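AbiEi antitoxin C-terminal domain-containing protein (Mycobacterium tuberculosis, PDB 1ZEL) is of unknown function but probably binds DNA through a winged-helix module and carries a domain related to AbiEi-type antitoxins. Local coordinates at residues A[184-187]-A[188-192]; A[205-208]-A[209-212]; A[285-288]-A[289-293]. One frame throughout, in Å; residues are numbered along the deposited sequence.

Contact 1: residues A[184-187]-A[188-192]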
loop_
_atom_site.group_PDB
_atom_site.type_symbol
_atom_site.label_atom_id
_atom_site.label_comp_id
_atom_site.label_asym_id
_atom_site.label_seq_id
_atom_site.Cartn_x
_atom_site.Cartn_y
_atom_site.Cartn_z
ATOM N N GLU A 184 -7.198 0.809 11.893
ATOM C CA GLU A 184 -7.087 2.058 12.627
ATOM C C GLU A 184 -6.224 3.065 11.892
ATOM O O GLU A 184 -6.622 4.212 11.716
ATOM C CB GLU A 184 -6.576 1.826 14.054
ATOM C CG GLU A 184 -7.562 0.995 14.875
ATOM C CD GLU A 184 -7.183 -0.474 14.936
ATOM O OE1 GLU A 184 -6.373 -0.904 14.094
ATOM O OE2 GLU A 184 -7.692 -1.190 15.828
ATOM N N ALA A 185 -5.064 2.632 11.417
ATOM C CA ALA A 185 -4.169 3.565 10.733
ATOM C C ALA A 185 -4.765 3.989 9.398
ATOM O O ALA A 185 -4.614 5.139 8.984
ATOM C CB ALA A 185 -2.766 2.982 10.579
ATOM N N LEU A 186 -5.468 3.066 8.744
ATOM C CA LEU A 186 -6.175 3.405 7.519
ATOM C C LEU A 186 -7.225 4.482 7.782
ATOM O O LEU A 186 -7.274 5.490 7.073
ATOM C CB LEU A 186 -6.846 2.170 6.928
ATOM C CG LEU A 186 -7.783 2.451 5.755
ATOM C CD1 LEU A 186 -7.049 3.025 4.519
ATOM C CD2 LEU A 186 -8.490 1.180 5.447
ATOM N N LEU A 187 -8.034 4.291 8.820
ATOM C CA LEU A 187 -9.118 5.218 9.085
ATOM C C LEU A 187 -8.511 6.579 9.423
ATOM O O LEU A 187 -8.987 7.625 8.954
ATOM C CB LEU A 187 -9.999 4.719 10.235
ATOM C CG LEU A 187 -11.324 5.447 10.477
ATOM C CD1 LEU A 187 -12.379 4.480 11.048
ATOM C CD2 LEU A 187 -11.089 6.658 11.435
ATOM N N VAL A 188 -7.475 6.583 10.253
ATOM C CA VAL A 188 -6.852 7.863 10.612
ATOM C C VAL A 188 -6.225 8.532 9.384
ATOM O O VAL A 188 -6.293 9.749 9.230
ATOM C CB VAL A 188 -5.855 7.722 11.758
ATOM C CG1 VAL A 188 -5.118 9.039 11.976
ATOM C CG2 VAL A 188 -6.623 7.302 13.045
ATOM N N GLN A 189 -5.656 7.732 8.497
ATOM C CA GLN A 189 -5.053 8.279 7.287
ATOM C C GLN A 189 -6.098 9.020 6.470
ATOM O O GLN A 189 -5.902 10.169 6.078
ATOM C CB GLN A 189 -4.453 7.168 6.421
ATOM C CG GLN A 189 -3.824 7.722 5.129
ATOM C CD GLN A 189 -3.734 6.698 4.033
ATOM O OE1 GLN A 189 -3.525 5.524 4.292
ATOM N NE2 GLN A 189 -3.873 7.141 2.787
ATOM N N ILE A 190 -7.215 8.350 6.200
ATOM C CA ILE A 190 -8.188 8.928 5.285
ATOM C C ILE A 190 -8.997 10.076 5.954
ATOM O O ILE A 190 -9.509 10.958 5.265
ATOM C CB ILE A 190 -9.079 7.815 4.708
ATOM C CG1 ILE A 190 -9.955 7.210 5.797
ATOM C CG2 ILE A 190 -8.193 6.677 4.147
ATOM C CD1 ILE A 190 -10.960 6.173 5.248
ATOM N N ALA A 191 -9.112 10.059 7.282
ATOM C CA ALA A 191 -9.704 11.204 8.009
ATOM C C ALA A 191 -8.737 12.398 8.005
ATOM O O ALA A 191 -9.147 13.556 7.813
ATOM C CB ALA A 191 -10.039 10.802 9.459
ATOM N N THR A 192 -7.456 12.124 8.212
ATOM C CA THR A 192 -6.454 13.195 8.273
ATOM C C THR A 192 -6.287 13.869 6.924
ATOM O O THR A 192 -6.247 15.125 6.844
ATOM C CB THR A 192 -5.088 12.668 8.791
ATOM O OG1 THR A 192 -5.258 12.156 10.111
ATOM C CG2 THR A 192 -4.021 13.770 8.810
#

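Contact 2: residues A[205-208]-A[209-212]. With NA (sodium ion), chain C.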
loop_
_atom_site.group_PDB
_atom_site.type_symbol
_atom_site.label_atom_id
_atom_site.label_comp_id
_atom_site.label_asym_id
_atom_site.label_seq_id
_atom_site.Cartn_x
_atom_site.Cartn_y
_atom_site.Cartn_z
ATOM N N PRO A 205 -19.514 2.240 1.062
ATOM C CA PRO A 205 -20.535 1.242 1.429
ATOM C C PRO A 205 -20.094 0.292 2.536
ATOM O O PRO A 205 -20.937 -0.378 3.137
ATOM C CB PRO A 205 -20.719 0.446 0.129
ATOM C CG PRO A 205 -20.302 1.408 -0.941
ATOM C CD PRO A 205 -19.079 2.036 -0.334
ATOM N N HIS A 206 -18.789 0.234 2.801
ATOM C CA HIS A 206 -18.209 -0.720 3.765
ATOM C C HIS A 206 -17.634 -0.068 5.018
ATOM O O HIS A 206 -16.820 -0.670 5.695
ATOM C CB HIS A 206 -17.129 -1.582 3.081
ATOM C CG HIS A 206 -17.572 -2.136 1.761
ATOM N ND1 HIS A 206 -18.758 -2.821 1.609
ATOM C CD2 HIS A 206 -17.018 -2.067 0.530
ATOM C CE1 HIS A 206 -18.909 -3.159 0.341
ATOM N NE2 HIS A 206 -17.860 -2.722 -0.333
ATOM N N LEU A 207 -18.050 1.160 5.325
ATOM C CA LEU A 207 -17.622 1.812 6.563
ATOM C C LEU A 207 -18.035 1.040 7.799
ATOM O O LEU A 207 -17.301 1.029 8.773
ATOM C CB LEU A 207 -18.153 3.257 6.660
ATOM C CG LEU A 207 -17.546 4.253 5.680
ATOM C CD1 LEU A 207 -18.161 5.605 5.922
ATOM C CD2 LEU A 207 -16.003 4.319 5.888
ATOM N N ASP A 208 -19.215 0.413 7.793
ATOM C CA ASP A 208 -19.625 -0.364 8.981
ATOM C C ASP A 208 -18.586 -1.466 9.292
ATOM O O ASP A 208 -18.154 -1.660 10.459
ATOM C CB ASP A 208 -21.020 -0.974 8.790
ATOM C CG ASP A 208 -21.179 -1.759 7.466
ATOM O OD1 ASP A 208 -20.253 -1.879 6.618
ATOM O OD2 ASP A 208 -22.289 -2.267 7.260
ATOM N N ASP A 209 -18.153 -2.131 8.219
ATOM C CA ASP A 209 -17.173 -3.206 8.287
ATOM C C ASP A 209 -15.855 -2.666 8.859
ATOM O O ASP A 209 -15.272 -3.266 9.757
ATOM C CB ASP A 209 -16.967 -3.789 6.879
ATOM C CG ASP A 209 -16.274 -5.158 6.877
ATOM O OD1 ASP A 209 -15.840 -5.652 7.949
ATOM O OD2 ASP A 209 -16.186 -5.753 5.781
ATOM N N LEU A 210 -15.390 -1.533 8.342
ATOM C CA LEU A 210 -14.134 -0.928 8.819
ATOM C C LEU A 210 -14.191 -0.560 10.305
ATOM O O LEU A 210 -13.315 -0.930 11.114
ATOM C CB LEU A 210 -13.818 0.307 7.962
ATOM C CG LEU A 210 -12.752 1.306 8.432
ATOM C CD1 LEU A 210 -11.390 0.696 8.557
ATOM C CD2 LEU A 210 -12.689 2.483 7.463
ATOM N N VAL A 211 -15.262 0.132 10.663
ATOM C CA VAL A 211 -15.433 0.698 11.994
ATOM C C VAL A 211 -15.520 -0.399 13.056
ATOM O O VAL A 211 -14.944 -0.264 14.129
ATOM C CB VAL A 211 -16.682 1.619 12.013
ATOM C CG1 VAL A 211 -17.128 1.916 13.443
ATOM C CG2 VAL A 211 -16.380 2.916 11.268
ATOM N N ALA A 212 -16.235 -1.479 12.754
ATOM C CA ALA A 212 -16.265 -2.652 13.629
ATOM C C ALA A 212 -14.874 -3.265 13.909
ATOM O O ALA A 212 -14.696 -3.954 14.914
ATOM C CB ALA A 212 -17.212 -3.721 13.057
HETATM NA NA NA C . -15.051 -5.792 10.049
#

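Contact 3: residues A[285-288]-A[289-293]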
loop_
_atom_site.group_PDB
_atom_site.type_symbol
_atom_site.label_atom_id
_atom_site.label_comp_id
_atom_site.label_asym_id
_atom_site.label_seq_id
_atom_site.Cartn_x
_atom_site.Cartn_y
_atom_site.Cartn_z
ATOM N N ASP A 285 -20.185 17.494 5.644
ATOM C CA ASP A 285 -19.816 16.324 4.871
ATOM C C ASP A 285 -20.172 16.523 3.398
ATOM O O ASP A 285 -21.339 16.517 3.036
ATOM C CB ASP A 285 -20.507 15.070 5.440
ATOM C CG ASP A 285 -20.157 13.790 4.670
ATOM O OD1 ASP A 285 -19.135 13.772 3.960
ATOM O OD2 ASP A 285 -20.917 12.796 4.773
ATOM N N GLU A 286 -19.145 16.687 2.562
ATOM C CA GLU A 286 -19.322 16.837 1.119
ATOM C C GLU A 286 -18.945 15.567 0.374
ATOM O O GLU A 286 -18.966 15.506 -0.868
ATOM C CB GLU A 286 -18.496 18.020 0.630
ATOM C CG GLU A 286 -18.867 19.290 1.351
ATOM C CD GLU A 286 -18.068 20.504 0.940
ATOM O OE1 GLU A 286 -17.093 20.373 0.164
ATOM O OE2 GLU A 286 -18.435 21.608 1.400
ATOM N N LEU A 287 -18.667 14.521 1.138
ATOM C CA LEU A 287 -18.063 13.329 0.577
ATOM C C LEU A 287 -18.776 12.021 0.896
ATOM O O LEU A 287 -19.197 11.328 -0.009
ATOM C CB LEU A 287 -16.595 13.247 1.002
ATOM C CG LEU A 287 -15.767 12.002 0.665
ATOM C CD1 LEU A 287 -15.555 11.897 -0.824
ATOM C CD2 LEU A 287 -14.440 12.158 1.382
ATOM N N VAL A 288 -18.866 11.668 2.170
ATOM C CA VAL A 288 -19.307 10.337 2.547
ATOM C C VAL A 288 -20.784 10.133 2.180
ATOM O O VAL A 288 -21.096 9.303 1.317
ATOM C CB VAL A 288 -18.999 10.042 4.025
ATOM C CG1 VAL A 288 -19.625 8.722 4.476
ATOM C CG2 VAL A 288 -17.466 9.989 4.235
ATOM N N VAL A 289 -21.677 10.918 2.784
ATOM C CA VAL A 289 -23.120 10.829 2.465
ATOM C C VAL A 289 -23.447 11.190 0.991
ATOM O O VAL A 289 -24.147 10.437 0.306
ATOM C CB VAL A 289 -23.988 11.558 3.531
ATOM C CG1 VAL A 289 -25.476 11.383 3.249
ATOM C CG2 VAL A 289 -23.681 10.988 4.902
ATOM N N PRO A 290 -22.884 12.289 0.467
ATOM C CA PRO A 290 -23.065 12.566 -0.970
ATOM C C PRO A 290 -22.670 11.434 -1.945
ATOM O O PRO A 290 -23.366 11.235 -2.955
ATOM C CB PRO A 290 -22.170 13.789 -1.196
ATOM C CG PRO A 290 -22.135 14.446 0.128
ATOM C CD PRO A 290 -22.083 13.343 1.116
ATOM N N LEU A 291 -21.572 10.715 -1.677
ATOM C CA LEU A 291 -21.249 9.510 -2.451
ATOM C C LEU A 291 -22.269 8.403 -2.256
ATOM O O LEU A 291 -22.650 7.757 -3.227
ATOM C CB LEU A 291 -19.867 8.939 -2.120
ATOM C CG LEU A 291 -18.678 9.682 -2.715
ATOM C CD1 LEU A 291 -17.403 9.037 -2.249
ATOM C CD2 LEU A 291 -18.728 9.745 -4.249
ATOM N N LEU A 292 -22.666 8.155 -1.006
ATOM C CA LEU A 292 -23.684 7.139 -0.717
ATOM C C LEU A 292 -24.993 7.444 -1.445
ATOM O O LEU A 292 -25.708 6.536 -1.884
ATOM C CB LEU A 292 -23.931 7.048 0.782
ATOM C CG LEU A 292 -22.791 6.393 1.546
ATOM C CD1 LEU A 292 -23.069 6.494 3.004
ATOM C CD2 LEU A 292 -22.672 4.921 1.113
ATOM N N ARG A 293 -25.287 8.737 -1.581
ATOM C CA ARG A 293 -26.469 9.186 -2.325
ATOM C C ARG A 293 -26.391 8.943 -3.832
ATOM O O ARG A 293 -27.391 8.594 -4.442
ATOM C CB ARG A 293 -26.776 10.651 -2.015
ATOM C CG ARG A 293 -27.619 10.760 -0.787
ATOM C CD ARG A 293 -27.711 12.141 -0.205
ATOM N NE ARG A 293 -28.206 12.036 1.165
ATOM C CZ ARG A 293 -28.376 13.051 2.004
ATOM N NH1 ARG A 293 -28.076 14.286 1.627
ATOM N NH2 ARG A 293 -28.837 12.816 3.231
#

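Contact 1: residues A[184-187]-A[188-192]
Val188 closes the first of four successive i to i+4 turns: its N donates to Glu184 O at 2.9 Å, and its CG2 lies against the same carbonyl oxygen. This branch stands beside the backbone N, which turns it back along the helix toward Glu184. The carboxylate of Glu184 itself looks elsewhere, to the N-H of Ser215 and a salt bridge with Arg160. Gln189 follows with N bonded to Ala185 O at 2.8 Å, a more bent bond (149° at the hydrogen), while its CB sits close to the carbonyls of both Ala185 and Leu186. From there the amide reaches away, OE1 accepting from the N of Gly106 and NE2 pairing with Ser196 OG. Ile190 makes the chief side-chain contact. Its N binds Leu186 O, and its CG2 meets Leu186 CD1 at 3.8 Å, the two side chains crossing at a slant. With chi1 at 67°, CG1 is wedged between backbone N and carbonyl carbon and lies 3.3 Å from Leu187 O. Ala191 N then takes Leu187 O, with its CB close to the same oxygen. Last, Thr192 N and OG1 both reach Val188 O, each at 2.8 Å and from opposite faces of the carbonyl plane. This is a largely buried alpha-helix packed against helices 216-223 and 228-240, its last turn carrying a threonine hydroxyl folded back onto the i-4 carbonyl.

Contact 2: residues A[205-208]-A[209-212]
A sodium site sits on this short helix, and Asp209 supplies two of its ligands. The carboxylate oxygen Asp209 OD1 holds the ion at 2.2 Å and the main-chain oxygen Asp209 O at 2.5 Å, so one residue closes a chelate ring around the metal. The side chain can do this because CG lies anti to the backbone N (chi1 -164°), on the side of its own carbonyl carbon, and OD1 and O can converge on one point. Asp213, one turn further on, brings OD2 to the same ion, and Arg167 also belongs to the site.

The helix begins at Leu207, directly after His206 at the N-cap position. His206 gives its carbonyl oxygen to Leu210 N at 3.1 Å, with the donor in the carbonyl plane; Leu207 O and Asp208 O accept from Val211 N and Ala212 N, whose donors are tilted somewhat from the plane. Asp209 CB rests 3.3 Å from His206 O. The imidazole turns away from this turn, with NE2 bonded to Asp117 and Pro205 CB over the centre of one face. Asp208 curls its carboxylate onto the N-H of the next residue: with chi1 at 51°, OD1 comes to 2.7 Å from Asp209 N, a bond bent to 132° and entering from above the carboxylate plane. On the buried side Leu207 and Leu210 run alongside each other in the same direction, with CD2 of Leu207 and CD2 of Leu210 4.1 Å apart, while Val211 CG2 packs on Leu207 O.

Here is an amphipathic helix whose leucines face the core while Asp209 and, a turn later, Asp213 hold the sodium on its polar flank.

Contact 3: residues A[285-288]-A[289-293]
Asp285 takes three backbone N-H groups with one carboxylate, gathering the start of helix 288-296 from a position two residues before the N-cap, Leu287. OD1 accepts from Leu287 N at 3.0 Å, from above the carboxylate plane, and from Val288 N at 2.8 Å through its syn lone pair: an Asx turn and an Asx motif on the same oxygen. OD2 binds Val289 N at 2.8 Å in an almost straight bond (176°), met on the syn side but somewhat out of the carboxylate plane. CG stands anti to the backbone N (chi1 -180°), extending the carboxylate forward to the turn, where it crosses the side chain of Val289 at about a right angle, with Val289 CG2 3.3 Å from OD2. Tyr236 OH from helix 228-240 adds another bond to OD2.

Pro290, which has no N-H to give, fits in the first turn with its ring against the backbone: CG lies 3.4 Å from Glu286 C. Regular helix bonding then takes over as Leu291 N reaches Leu287 O and Leu292 N reaches Val288 O. Leu287 and Leu291 lie side by side, their CD1 atoms 3.7 Å apart, both against Trp200. Val289 CG1 meets one face of the Arg293 guanidinium near its rim, while NH1 forms a salt bridge with Glu274.

A buried carboxylate so rich in N-H donors at a helix start is probably stabilised as the anion, and both its oxygens are satisfied.

In the fold
The three contacts follow one another along the chain and pack in the same order, with contact 2 in the middle. Leu210 of contact 2 bridges to contact 1, its CD2 lying 4.1 Å from Leu187 CD1. Toward contact 3, Leu207 CD1 meets Val288 CG1 at 3.7 Å. Contacts 1 and 3 do not touch: their nearest atoms are about 6 Å apart and their centres about 17 Å. Helix 228-240 is shared by all three, receiving Leu187, Leu207 and Val288 on Leu237. The sodium ion belongs to contact 2, with the side chain of Glu184 in contact 1 about 10 Å from it.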